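Local structure of GCN5-related N-acetyltransferase (Brucella melitensis biovar Abortus 2308, 3TCV) at residues B[118-121]-B[126-129]; B[153-158]-B[162-167]; B[45-48]-B[53-56]. The protein probably transfers an acetyl group from acetyl-CoA to an amine, possibly the N-terminus of a protein, as a member of the GNAT family. All coordinates share one frame; numbering follows the deposited sequence.

Contact 1. Residues B[118-121]-B[126-129]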
ATOM      1  N   MET B 118     -12.463  -1.664   0.825  1.00 17.33           N
ATOM      2  CA  MET B 118     -11.694  -0.450   0.561  1.00 17.78           C
ATOM      3  C   MET B 118     -10.391  -0.749  -0.143  1.00 18.00           C
ATOM      4  O   MET B 118     -10.007  -1.892  -0.277  1.00 16.93           O
ATOM      5  CB  MET B 118     -11.424   0.305   1.873  1.00 18.03           C
ATOM      6  CG  MET B 118     -10.618  -0.464   2.907  1.00 18.08           C
ATOM      7  SD  MET B 118     -10.600   0.407   4.501  1.00 18.41           S
ATOM      8  CE  MET B 118      -9.291   1.574   4.137  1.00 18.08           C
ATOM      9  N   ARG B 119      -9.702   0.304  -0.556  1.00 18.99           N
ATOM     10  CA  ARG B 119      -8.490   0.189  -1.357  1.00 19.84           C
ATOM     11  C   ARG B 119      -8.730  -0.807  -2.482  1.00 19.70           C
ATOM     12  O   ARG B 119      -7.968  -1.756  -2.704  1.00 19.09           O
ATOM     13  CB  ARG B 119      -7.298  -0.144  -0.468  1.00 20.97           C
ATOM     14  CG  ARG B 119      -7.046   0.999   0.538  1.00 22.77           C
ATOM     15  CD  ARG B 119      -5.886   0.766   1.484  1.00 23.93           C
ATOM     16  NE  ARG B 119      -4.738   0.383   0.714  1.00 24.83           N
ATOM     17  CZ  ARG B 119      -4.364  -0.877   0.484  1.00 25.92           C
ATOM     18  NH1 ARG B 119      -5.018  -1.888   1.040  1.00 25.39           N
ATOM     19  NH2 ARG B 119      -3.316  -1.115  -0.307  1.00 28.13           N
ATOM     20  N   ILE B 120      -9.814  -0.528  -3.203  1.00 19.14           N
ATOM     21  CA  ILE B 120     -10.352  -1.402  -4.221  1.00 19.03           C
ATOM     22  C   ILE B 120      -9.472  -1.308  -5.488  1.00 19.60           C
ATOM     23  O   ILE B 120      -9.214  -0.203  -6.003  1.00 19.13           O
ATOM     24  CB  ILE B 120     -11.832  -1.036  -4.516  1.00 19.54           C
ATOM     25  CG1 ILE B 120     -12.697  -1.100  -3.235  1.00 19.17           C
ATOM     26  CG2 ILE B 120     -12.405  -1.971  -5.579  1.00 19.44           C
ATOM     27  CD1 ILE B 120     -14.025  -0.346  -3.329  1.00 19.62           C
ATOM     28  N   ASP B 121      -8.959  -2.457  -5.947  1.00 19.40           N
ATOM     29  CA  ASP B 121      -8.098  -2.527  -7.132  1.00 19.84           C
ATOM     30  C   ASP B 121      -8.630  -3.608  -8.054  1.00 19.91           C
ATOM     31  O   ASP B 121      -8.132  -4.729  -8.053  1.00 18.23           O
ATOM     32  CB  ASP B 121      -6.661  -2.843  -6.755  1.00 20.17           C
ATOM     33  CG  ASP B 121      -5.730  -2.889  -7.971  1.00 20.64           C
ATOM     34  OD1 ASP B 121      -6.213  -2.694  -9.110  1.00 21.69           O
ATOM     35  OD2 ASP B 121      -4.522  -3.124  -7.786  1.00 20.92           O
ATOM     36  N   VAL B 126      -7.424  -6.930  -6.192  1.00 15.89           N
ATOM     37  CA  VAL B 126      -6.961  -6.805  -4.794  1.00 15.52           C
ATOM     38  C   VAL B 126      -7.929  -5.902  -4.041  1.00 15.74           C
ATOM     39  O   VAL B 126      -8.394  -4.891  -4.587  1.00 16.45           O
ATOM     40  CB  VAL B 126      -5.521  -6.226  -4.723  1.00 15.50           C
ATOM     41  CG1 VAL B 126      -5.041  -6.123  -3.267  1.00 15.15           C
ATOM     42  CG2 VAL B 126      -4.557  -7.081  -5.539  1.00 15.29           C
ATOM     43  N   ILE B 127      -8.260  -6.256  -2.798  1.00 15.25           N
ATOM     44  CA  ILE B 127      -9.194  -5.462  -2.034  1.00 15.32           C
ATOM     45  C   ILE B 127      -8.947  -5.684  -0.551  1.00 15.13           C
ATOM     46  O   ILE B 127      -8.311  -6.672  -0.185  1.00 14.94           O
ATOM     47  CB  ILE B 127     -10.633  -5.851  -2.422  1.00 15.45           C
ATOM     48  CG1 ILE B 127     -11.632  -4.817  -1.950  1.00 15.84           C
ATOM     49  CG2 ILE B 127     -10.974  -7.258  -1.929  1.00 15.35           C
ATOM     50  CD1 ILE B 127     -12.962  -4.960  -2.684  1.00 15.80           C
ATOM     51  N   GLU B 128      -9.398  -4.740   0.266  1.00 15.71           N
ATOM     52  CA  GLU B 128      -9.213  -4.791   1.735  1.00 15.74           C
ATOM     53  C   GLU B 128     -10.551  -4.761   2.465  1.00 15.57           C
ATOM     54  O   GLU B 128     -11.489  -4.064   2.049  1.00 15.57           O
ATOM     55  CB  GLU B 128      -8.303  -3.635   2.200  1.00 16.10           C
ATOM     56  CG  GLU B 128      -8.209  -3.441   3.720  1.00 16.45           C
ATOM     57  CD  GLU B 128      -7.473  -2.181   4.175  1.00 17.26           C
ATOM     58  OE1 GLU B 128      -6.563  -1.700   3.484  1.00 18.49           O
ATOM     59  OE2 GLU B 128      -7.834  -1.674   5.249  1.00 18.41           O
ATOM     60  N   ILE B 129     -10.640  -5.540   3.543  1.00 15.31           N
ATOM     61  CA  ILE B 129     -11.700  -5.344   4.539  1.00 15.43           C
ATOM     62  C   ILE B 129     -11.128  -4.423   5.610  1.00 15.26           C
ATOM     63  O   ILE B 129     -10.165  -4.766   6.245  1.00 14.86           O
ATOM     64  CB  ILE B 129     -12.246  -6.659   5.170  1.00 15.51           C
ATOM     65  CG1 ILE B 129     -13.286  -6.289   6.232  1.00 15.55           C
ATOM     66  CG2 ILE B 129     -11.124  -7.569   5.727  1.00 14.92           C
ATOM     67  CD1 ILE B 129     -14.103  -7.443   6.782  1.00 16.08           C
TER
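Glu128 places CG trans to its backbone N (chi1 171°) and runs on extended, while Met118 turns CG in between its N and carbonyl carbon (chi1 61°). The two side chains therefore run alongside each other in the same direction: Met118 CG lies beside the stem of Glu128, and its sulfur and methyl against OE2 (SD to Glu128 OE2 3.5 Å), which an unbranched, uncharged chain allows. The other carboxylate oxygen faces Arg119: NH1 donates to Glu128 OE1 over 2.9 Å, from the side away from OE2, and Arg119 CD rests 3.2 Å from the same OE1. The bond is not flat, since the oxygen lies 20° out of the guanidinium plane. Arg119 NH1 is also held by Glu165, so one nitrogen serves two acids. Glu167 OE1 also comes close to Glu128 OE1, which suggests that these two acids share a proton.

Met118 N to Glu128 O (2.9 Å) and Glu128 N to Met118 O (3.0 Å) close one antiparallel hydrogen-bonded pair; Asp121 N to Val126 O (2.8 Å) and Val126 N to Asp121 O (3.0 Å) close the next. Between them the register slips by one at a beta bulge, where Arg119 takes up a left-handed backbone conformation and the chain turns a corner. Ile120 CG1 meets Ile127 CD1 at 3.9 Å, branched side chains alongside each other.

These are the facing ends of the hairpin of strands 110-121 and 126-134. Asp97 receives the amides of Arg119 and Ile120, strand 163-169 pairs with the far edge of 126-129, and helix 142-158 packs on Ile127 and Ile129.

Contact 2. Residues B[153-158]-B[162-167]; sequences QYVFDV and RRYEWE
Phe156 and Tyr164 bring their rings together obliquely, with planes 74° apart and centroids separated by 6.0 Å. The closest touch is made by the outer end of the phenylalanine ring, whose CZ lies 3.5 Å from Tyr164 CB, so it presses chiefly on the root of the tyrosine, with CE2 beside the start of its ring. At its edge, Phe156 CE1 lies 4.2 Å from Arg162 C. Tyr164 holds CG trans to its backbone N (chi1 -179°), which carries the ring past Phe156 to Val155. The valine side chain crosses it at about a right angle, with both methyls taking part: Val155 CG1 sits 3.9 Å from Tyr164 CD1, and CG2 4.1 Å from CE1.

Helix 142-158 and strand 163-169 are the second and third elements of a beta-alpha-beta crossover that starts with strand 126-134, at the centre of the GNAT fold. The axes of the short segments 153-158 and 163-167 run nearly antiparallel, 9.5 Å apart, a spacing filled by these apolar groups. A tyrosine suits the interface because its ring belongs to the core while its hydroxyl bonds to Gln148 on the same helix; Phe156, wholly apolar, also stacks on Trp213.

The strand's other face is charged. Arg163 grips Glu165 side-on, NE (2.9 Å) and NH2 (3.1 Å) both donating to Glu165 OE1 from opposite faces of the carboxylate plane; Arg163 NH2 also bridges to Glu187, and Glu165 OE2 to Arg119. Arg163 NH1 bonds to Arg191 O of the second subunit, and Arg162 NH1 to Asn200 of that subunit.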
ATOM      1  N   GLN B 153     -16.351 -14.164   1.281  1.00 18.91           N
ATOM      2  CA  GLN B 153     -17.065 -15.003   0.323  1.00 19.63           C
ATOM      3  C   GLN B 153     -17.414 -14.243  -0.959  1.00 19.76           C
ATOM      4  O   GLN B 153     -17.269 -14.764  -2.067  1.00 19.60           O
ATOM      5  CB  GLN B 153     -18.348 -15.502   0.960  1.00 20.09           C
ATOM      6  CG  GLN B 153     -19.074 -16.518   0.108  1.00 20.89           C
ATOM      7  CD  GLN B 153     -20.169 -17.203   0.873  1.00 21.93           C
ATOM      8  OE1 GLN B 153     -20.159 -18.435   1.023  1.00 23.04           O
ATOM      9  NE2 GLN B 153     -21.101 -16.421   1.389  1.00 21.89           N
ATOM     10  N   TYR B 154     -17.886 -13.012  -0.788  1.00 20.22           N
ATOM     11  CA  TYR B 154     -18.284 -12.163  -1.914  1.00 20.67           C
ATOM     12  C   TYR B 154     -17.085 -11.840  -2.797  1.00 20.46           C
ATOM     13  O   TYR B 154     -17.152 -11.962  -4.028  1.00 20.64           O
ATOM     14  CB  TYR B 154     -18.910 -10.898  -1.371  1.00 20.93           C
ATOM     15  CG  TYR B 154     -19.271  -9.864  -2.404  1.00 21.83           C
ATOM     16  CD1 TYR B 154     -20.164 -10.151  -3.443  1.00 22.62           C
ATOM     17  CD2 TYR B 154     -18.748  -8.568  -2.318  1.00 22.19           C
ATOM     18  CE1 TYR B 154     -20.515  -9.168  -4.376  1.00 22.95           C
ATOM     19  CE2 TYR B 154     -19.085  -7.595  -3.239  1.00 22.36           C
ATOM     20  CZ  TYR B 154     -19.966  -7.893  -4.261  1.00 22.76           C
ATOM     21  OH  TYR B 154     -20.264  -6.882  -5.149  1.00 23.42           O
ATOM     22  N   VAL B 155     -15.995 -11.477  -2.133  1.00 19.14           N
ATOM     23  CA  VAL B 155     -14.751 -11.096  -2.780  1.00 19.44           C
ATOM     24  C   VAL B 155     -14.193 -12.244  -3.635  1.00 19.15           C
ATOM     25  O   VAL B 155     -13.768 -12.016  -4.771  1.00 19.29           O
ATOM     26  CB  VAL B 155     -13.760 -10.565  -1.710  1.00 19.04           C
ATOM     27  CG1 VAL B 155     -12.319 -10.625  -2.167  1.00 18.74           C
ATOM     28  CG2 VAL B 155     -14.199  -9.149  -1.272  1.00 18.72           C
ATOM     29  N   PHE B 156     -14.243 -13.476  -3.125  1.00 19.09           N
ATOM     30  CA  PHE B 156     -13.646 -14.605  -3.826  1.00 19.11           C
ATOM     31  C   PHE B 156     -14.629 -15.344  -4.727  1.00 20.18           C
ATOM     32  O   PHE B 156     -14.350 -15.508  -5.892  1.00 20.19           O
ATOM     33  CB  PHE B 156     -12.999 -15.574  -2.840  1.00 18.76           C
ATOM     34  CG  PHE B 156     -11.724 -15.046  -2.230  1.00 18.01           C
ATOM     35  CD1 PHE B 156     -10.652 -14.686  -3.037  1.00 18.39           C
ATOM     36  CD2 PHE B 156     -11.587 -14.924  -0.878  1.00 17.78           C
ATOM     37  CE1 PHE B 156      -9.460 -14.201  -2.488  1.00 17.77           C
ATOM     38  CE2 PHE B 156     -10.417 -14.427  -0.320  1.00 17.33           C
ATOM     39  CZ  PHE B 156      -9.354 -14.077  -1.122  1.00 17.63           C
ATOM     40  N   ASP B 157     -15.764 -15.767  -4.189  1.00 20.54           N
ATOM     41  CA  ASP B 157     -16.727 -16.520  -4.995  1.00 21.69           C
ATOM     42  C   ASP B 157     -17.503 -15.684  -5.995  1.00 22.08           C
ATOM     43  O   ASP B 157     -17.932 -16.225  -7.027  1.00 23.30           O
ATOM     44  CB  ASP B 157     -17.741 -17.259  -4.111  1.00 22.18           C
ATOM     45  CG  ASP B 157     -17.143 -18.431  -3.374  1.00 21.95           C
ATOM     46  OD1 ASP B 157     -16.056 -18.927  -3.737  1.00 22.33           O
ATOM     47  OD2 ASP B 157     -17.793 -18.867  -2.407  1.00 23.02           O
ATOM     48  N   VAL B 158     -17.752 -14.412  -5.707  1.00 21.55           N
ATOM     49  CA  VAL B 158     -18.539 -13.587  -6.642  1.00 22.06           C
ATOM     50  C   VAL B 158     -17.638 -12.686  -7.488  1.00 21.93           C
ATOM     51  O   VAL B 158     -17.701 -12.732  -8.704  1.00 22.37           O
ATOM     52  CB  VAL B 158     -19.641 -12.777  -5.933  1.00 22.39           C
ATOM     53  CG1 VAL B 158     -20.387 -11.883  -6.921  1.00 22.51           C
ATOM     54  CG2 VAL B 158     -20.607 -13.731  -5.246  1.00 22.03           C
ATOM     55  N   ARG B 162      -8.052 -11.932  -6.254  1.00 17.33           N
ATOM     56  CA  ARG B 162      -6.860 -12.760  -6.070  1.00 16.91           C
ATOM     57  C   ARG B 162      -6.265 -12.615  -4.666  1.00 15.94           C
ATOM     58  O   ARG B 162      -5.500 -13.451  -4.231  1.00 15.29           O
ATOM     59  CB  ARG B 162      -5.729 -12.312  -7.022  1.00 17.77           C
ATOM     60  CG  ARG B 162      -6.019 -12.305  -8.491  1.00 18.98           C
ATOM     61  CD  ARG B 162      -4.735 -12.072  -9.267  1.00 18.92           C
ATOM     62  NE  ARG B 162      -3.838 -13.222  -9.157  1.00 18.91           N
ATOM     63  CZ  ARG B 162      -2.515 -13.163  -8.975  1.00 18.93           C
ATOM     64  NH1 ARG B 162      -1.875 -11.996  -8.849  1.00 18.54           N
ATOM     65  NH2 ARG B 162      -1.830 -14.282  -8.877  1.00 18.53           N
ATOM     66  N   ARG B 163      -6.533 -11.479  -4.026  1.00 15.34           N
ATOM     67  CA  ARG B 163      -5.844 -11.076  -2.792  1.00 14.61           C
ATOM     68  C   ARG B 163      -6.779 -10.218  -1.952  1.00 14.47           C
ATOM     69  O   ARG B 163      -7.362  -9.210  -2.446  1.00 14.19           O
ATOM     70  CB  ARG B 163      -4.566 -10.292  -3.165  1.00 14.41           C
ATOM     71  CG  ARG B 163      -3.830  -9.591  -2.023  1.00 14.18           C
ATOM     72  CD  ARG B 163      -2.665  -8.723  -2.505  1.00 14.21           C
ATOM     73  NE  ARG B 163      -2.142  -7.936  -1.380  1.00 13.99           N
ATOM     74  CZ  ARG B 163      -1.395  -8.411  -0.389  1.00 13.84           C
ATOM     75  NH1 ARG B 163      -0.914  -9.628  -0.430  1.00 13.85           N
ATOM     76  NH2 ARG B 163      -1.044  -7.627   0.620  1.00 13.98           N
ATOM     77  N   TYR B 164      -6.942 -10.618  -0.687  1.00 14.41           N
ATOM     78  CA  TYR B 164      -7.877  -9.984   0.258  1.00 14.32           C
ATOM     79  C   TYR B 164      -7.075  -9.574   1.491  1.00 14.21           C
ATOM     80  O   TYR B 164      -6.394 -10.400   2.107  1.00 13.95           O
ATOM     81  CB  TYR B 164      -8.949 -11.009   0.596  1.00 14.56           C
ATOM     82  CG  TYR B 164     -10.052 -10.594   1.534  1.00 14.87           C
ATOM     83  CD1 TYR B 164     -10.835  -9.478   1.288  1.00 15.35           C
ATOM     84  CD2 TYR B 164     -10.345 -11.357   2.654  1.00 15.10           C
ATOM     85  CE1 TYR B 164     -11.873  -9.156   2.145  1.00 15.77           C
ATOM     86  CE2 TYR B 164     -11.383 -11.046   3.512  1.00 15.31           C
ATOM     87  CZ  TYR B 164     -12.145  -9.931   3.248  1.00 15.38           C
ATOM     88  OH  TYR B 164     -13.185  -9.606   4.091  1.00 16.15           O
ATOM     89  N   GLU B 165      -7.063  -8.275   1.778  1.00 14.18           N
ATOM     90  CA  GLU B 165      -6.124  -7.729   2.738  1.00 14.38           C
ATOM     91  C   GLU B 165      -6.752  -7.323   4.056  1.00 14.09           C
ATOM     92  O   GLU B 165      -7.915  -6.871   4.101  1.00 14.33           O
ATOM     93  CB  GLU B 165      -5.438  -6.479   2.161  1.00 14.96           C
ATOM     94  CG  GLU B 165      -4.626  -6.691   0.902  1.00 15.24           C
ATOM     95  CD  GLU B 165      -4.193  -5.411   0.228  1.00 15.73           C
ATOM     96  OE1 GLU B 165      -3.089  -5.438  -0.326  1.00 15.83           O
ATOM     97  OE2 GLU B 165      -4.964  -4.399   0.207  1.00 16.28           O
ATOM     98  N   TRP B 166      -5.929  -7.392   5.099  1.00 14.21           N
ATOM     99  CA  TRP B 166      -6.202  -6.845   6.432  1.00 14.60           C
ATOM    100  C   TRP B 166      -4.998  -6.029   6.849  1.00 14.70           C
ATOM    101  O   TRP B 166      -3.871  -6.463   6.693  1.00 14.54           O
ATOM    102  CB  TRP B 166      -6.410  -7.989   7.403  1.00 14.62           C
ATOM    103  CG  TRP B 166      -6.775  -7.619   8.819  1.00 14.64           C
ATOM    104  CD1 TRP B 166      -5.966  -7.071   9.806  1.00 14.55           C
ATOM    105  CD2 TRP B 166      -8.062  -7.881   9.478  1.00 14.68           C
ATOM    106  NE1 TRP B 166      -6.673  -6.933  10.994  1.00 14.72           N
ATOM    107  CE2 TRP B 166      -7.938  -7.388  10.843  1.00 14.58           C
ATOM    108  CE3 TRP B 166      -9.291  -8.396   9.059  1.00 14.51           C
ATOM    109  CZ2 TRP B 166      -9.003  -7.459  11.750  1.00 14.69           C
ATOM    110  CZ3 TRP B 166     -10.340  -8.455   9.980  1.00 14.54           C
ATOM    111  CH2 TRP B 166     -10.196  -8.003  11.292  1.00 14.62           C
ATOM    112  N   GLU B 167      -5.213  -4.804   7.321  1.00 14.84           N
ATOM    113  CA  GLU B 167      -4.117  -4.002   7.882  1.00 15.71           C
ATOM    114  C   GLU B 167      -4.616  -3.356   9.162  1.00 15.89           C
ATOM    115  O   GLU B 167      -5.814  -2.991   9.286  1.00 17.20           O
ATOM    116  CB  GLU B 167      -3.593  -2.932   6.901  1.00 16.03           C
ATOM    117  CG  GLU B 167      -4.676  -2.143   6.174  1.00 16.51           C
ATOM    118  CD  GLU B 167      -4.286  -0.739   5.744  1.00 16.83           C
ATOM    119  OE1 GLU B 167      -4.923  -0.246   4.769  1.00 17.65           O
ATOM    120  OE2 GLU B 167      -3.405  -0.102   6.369  1.00 16.49           O
TER

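Contact 3. Residues B[45-48]-B[53-56]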
ATOM      1  N   ARG B  45     -26.689  -9.411   9.213  1.00 25.44           N
ATOM      2  CA  ARG B  45     -27.039  -8.886   7.910  1.00 25.99           C
ATOM      3  C   ARG B  45     -26.158  -7.664   7.627  1.00 24.70           C
ATOM      4  O   ARG B  45     -25.933  -6.845   8.520  1.00 24.07           O
ATOM      5  CB  ARG B  45     -28.513  -8.495   7.886  1.00 28.77           C
ATOM      6  CG  ARG B  45     -28.998  -8.004   6.540  1.00 30.31           C
ATOM      7  CD  ARG B  45     -30.520  -8.030   6.467  1.00 33.90           C
ATOM      8  NE  ARG B  45     -31.121  -6.935   7.212  1.00 36.57           N
ATOM      9  CZ  ARG B  45     -31.733  -7.032   8.399  1.00 39.84           C
ATOM     10  NH1 ARG B  45     -31.864  -8.203   9.028  1.00 41.43           N
ATOM     11  NH2 ARG B  45     -32.251  -5.930   8.962  1.00 40.44           N
ATOM     12  N   LEU B  46     -25.664  -7.560   6.392  1.00 23.77           N
ATOM     13  CA  LEU B  46     -24.890  -6.409   5.950  1.00 22.87           C
ATOM     14  C   LEU B  46     -25.738  -5.631   4.968  1.00 23.36           C
ATOM     15  O   LEU B  46     -26.195  -6.190   3.983  1.00 23.39           O
ATOM     16  CB  LEU B  46     -23.575  -6.844   5.273  1.00 22.37           C
ATOM     17  CG  LEU B  46     -22.675  -7.811   6.047  1.00 21.95           C
ATOM     18  CD1 LEU B  46     -21.363  -8.121   5.317  1.00 21.94           C
ATOM     19  CD2 LEU B  46     -22.420  -7.232   7.433  1.00 22.23           C
ATOM     20  N   GLU B  47     -25.953  -4.342   5.248  1.00 23.75           N
ATOM     21  CA  GLU B  47     -26.665  -3.435   4.357  1.00 24.90           C
ATOM     22  C   GLU B  47     -25.772  -2.258   3.955  1.00 24.26           C
ATOM     23  O   GLU B  47     -25.047  -1.702   4.795  1.00 23.53           O
ATOM     24  CB  GLU B  47     -27.921  -2.916   5.060  1.00 25.70           C
ATOM     25  CG  GLU B  47     -28.964  -4.005   5.273  1.00 26.68           C
ATOM     26  CD  GLU B  47     -30.205  -3.517   5.986  1.00 27.94           C
ATOM     27  OE1 GLU B  47     -30.318  -2.313   6.273  1.00 30.04           O
ATOM     28  OE2 GLU B  47     -31.070  -4.357   6.275  1.00 29.21           O
ATOM     29  N   PRO B  48     -25.825  -1.856   2.673  1.00 25.09           N
ATOM     30  CA  PRO B  48     -25.072  -0.678   2.264  1.00 24.68           C
ATOM     31  C   PRO B  48     -25.386   0.496   3.189  1.00 24.15           C
ATOM     32  O   PRO B  48     -26.562   0.760   3.465  1.00 23.55           O
ATOM     33  CB  PRO B  48     -25.583  -0.422   0.842  1.00 25.67           C
ATOM     34  CG  PRO B  48     -25.920  -1.788   0.357  1.00 25.97           C
ATOM     35  CD  PRO B  48     -26.551  -2.453   1.541  1.00 25.71           C
ATOM     36  N   LYS B  53     -31.536   5.335   7.225  1.00 30.41           N
ATOM     37  CA  LYS B  53     -31.885   4.020   7.747  1.00 31.14           C
ATOM     38  C   LYS B  53     -31.062   3.612   8.975  1.00 29.16           C
ATOM     39  O   LYS B  53     -31.599   3.064   9.935  1.00 28.99           O
ATOM     40  CB  LYS B  53     -31.759   2.961   6.662  1.00 33.08           C
ATOM     41  CG  LYS B  53     -32.375   1.633   7.064  1.00 35.70           C
ATOM     42  CD  LYS B  53     -32.499   0.679   5.889  1.00 38.81           C
ATOM     43  CE  LYS B  53     -33.089  -0.658   6.326  1.00 40.97           C
ATOM     44  NZ  LYS B  53     -33.350  -1.514   5.138  1.00 42.17           N
ATOM     45  N   HIS B  54     -29.758   3.875   8.939  1.00 26.34           N
ATOM     46  CA  HIS B  54     -28.836   3.330   9.944  1.00 24.75           C
ATOM     47  C   HIS B  54     -28.309   4.320  10.939  1.00 24.20           C
ATOM     48  O   HIS B  54     -27.724   3.911  11.942  1.00 24.48           O
ATOM     49  CB  HIS B  54     -27.644   2.660   9.242  1.00 23.57           C
ATOM     50  CG  HIS B  54     -28.034   1.623   8.244  1.00 23.26           C
ATOM     51  ND1 HIS B  54     -27.631   1.662   6.958  1.00 23.41           N
ATOM     52  CD2 HIS B  54     -28.821   0.481   8.372  1.00 23.83           C
ATOM     53  CE1 HIS B  54     -28.126   0.600   6.300  1.00 22.84           C
ATOM     54  NE2 HIS B  54     -28.851  -0.127   7.160  1.00 23.74           N
ATOM     55  N   GLY B  55     -28.518   5.612  10.708  1.00 24.29           N
ATOM     56  CA  GLY B  55     -27.869   6.652  11.500  1.00 23.68           C
ATOM     57  C   GLY B  55     -28.106   6.587  12.990  1.00 23.40           C
ATOM     58  O   GLY B  55     -27.163   6.655  13.781  1.00 22.33           O
ATOM     59  N   ASP B  56     -29.374   6.481  13.392  1.00 23.97           N
ATOM     60  CA  ASP B  56     -29.692   6.482  14.814  1.00 23.63           C
ATOM     61  C   ASP B  56     -29.115   5.283  15.551  1.00 22.98           C
ATOM     62  O   ASP B  56     -28.495   5.443  16.612  1.00 22.22           O
ATOM     63  CB  ASP B  56     -31.199   6.578  15.035  1.00 25.13           C
ATOM     64  CG  ASP B  56     -31.773   7.921  14.564  1.00 25.93           C
ATOM     65  OD1 ASP B  56     -30.994   8.864  14.249  1.00 26.14           O
ATOM     66  OD2 ASP B  56     -33.009   8.033  14.502  1.00 25.95           O
TER
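Glu47 reaches across to His54 and Lys53, beginning at CB, which packs 3.6 Å from His54 NE2. CG stands trans to the carbonyl carbon (chi1 -68°), and CD lies between the two partners, 3.8 Å from both Lys53 NZ and His54 NE2. OE1 accepts the N-H of His54 NE2 at 2.8 Å, a nearly straight bond (168°) lying in the ring plane, although the carboxylate itself is turned 49° from that ring. The same oxygen forms a salt bridge with Lys53 NZ at 3.3 Å. OE2 goes to Arg45, whose NE donates at 2.7 Å in the guanidinium plane. Two cations and a histidine surround one buried acid, which would probably favour its charged form.

Asn50 N donates to His54 ND1, Pro48 O approaches His54 CE1 at the ring edge (3.2 Å), and Lys53 CB lies over one face. A histidine fits, with a donor and an acceptor on one small flat ring.

This His-carboxylate hydrogen bond, within a salt-bridge network of Arg45, Glu47 and Lys53, joins strand 44-48 to the following helix. The strand is paired with 99-105 and 39-40; helix 51-61 lays His54 against Ala102 and Val111 of the sheet.

Overall arrangement
Contacts 1 and 2 are neighbours, with centres 8 Å apart, and meet where strand 126-134 of contact 1 pairs in parallel with strand 163-169 of contact 2. Arg119 NH1 bridges to Glu165 OE2 at 2.6 Å, and Glu128 OE1 lies 2.5 Å from Glu167 OE1, probably a pair of acids sharing a proton. Contact 3 belongs to the N-terminal part of the same sheet, its centre 21 Å from that of contact 1 and 22 Å from that of contact 2. In GNAT enzymes acetyl-CoA binds where the strands equivalent to 126-134 and 163-169 splay apart; contacts 1 and 2 lie where these are still paired, and the cleft probably opens further along.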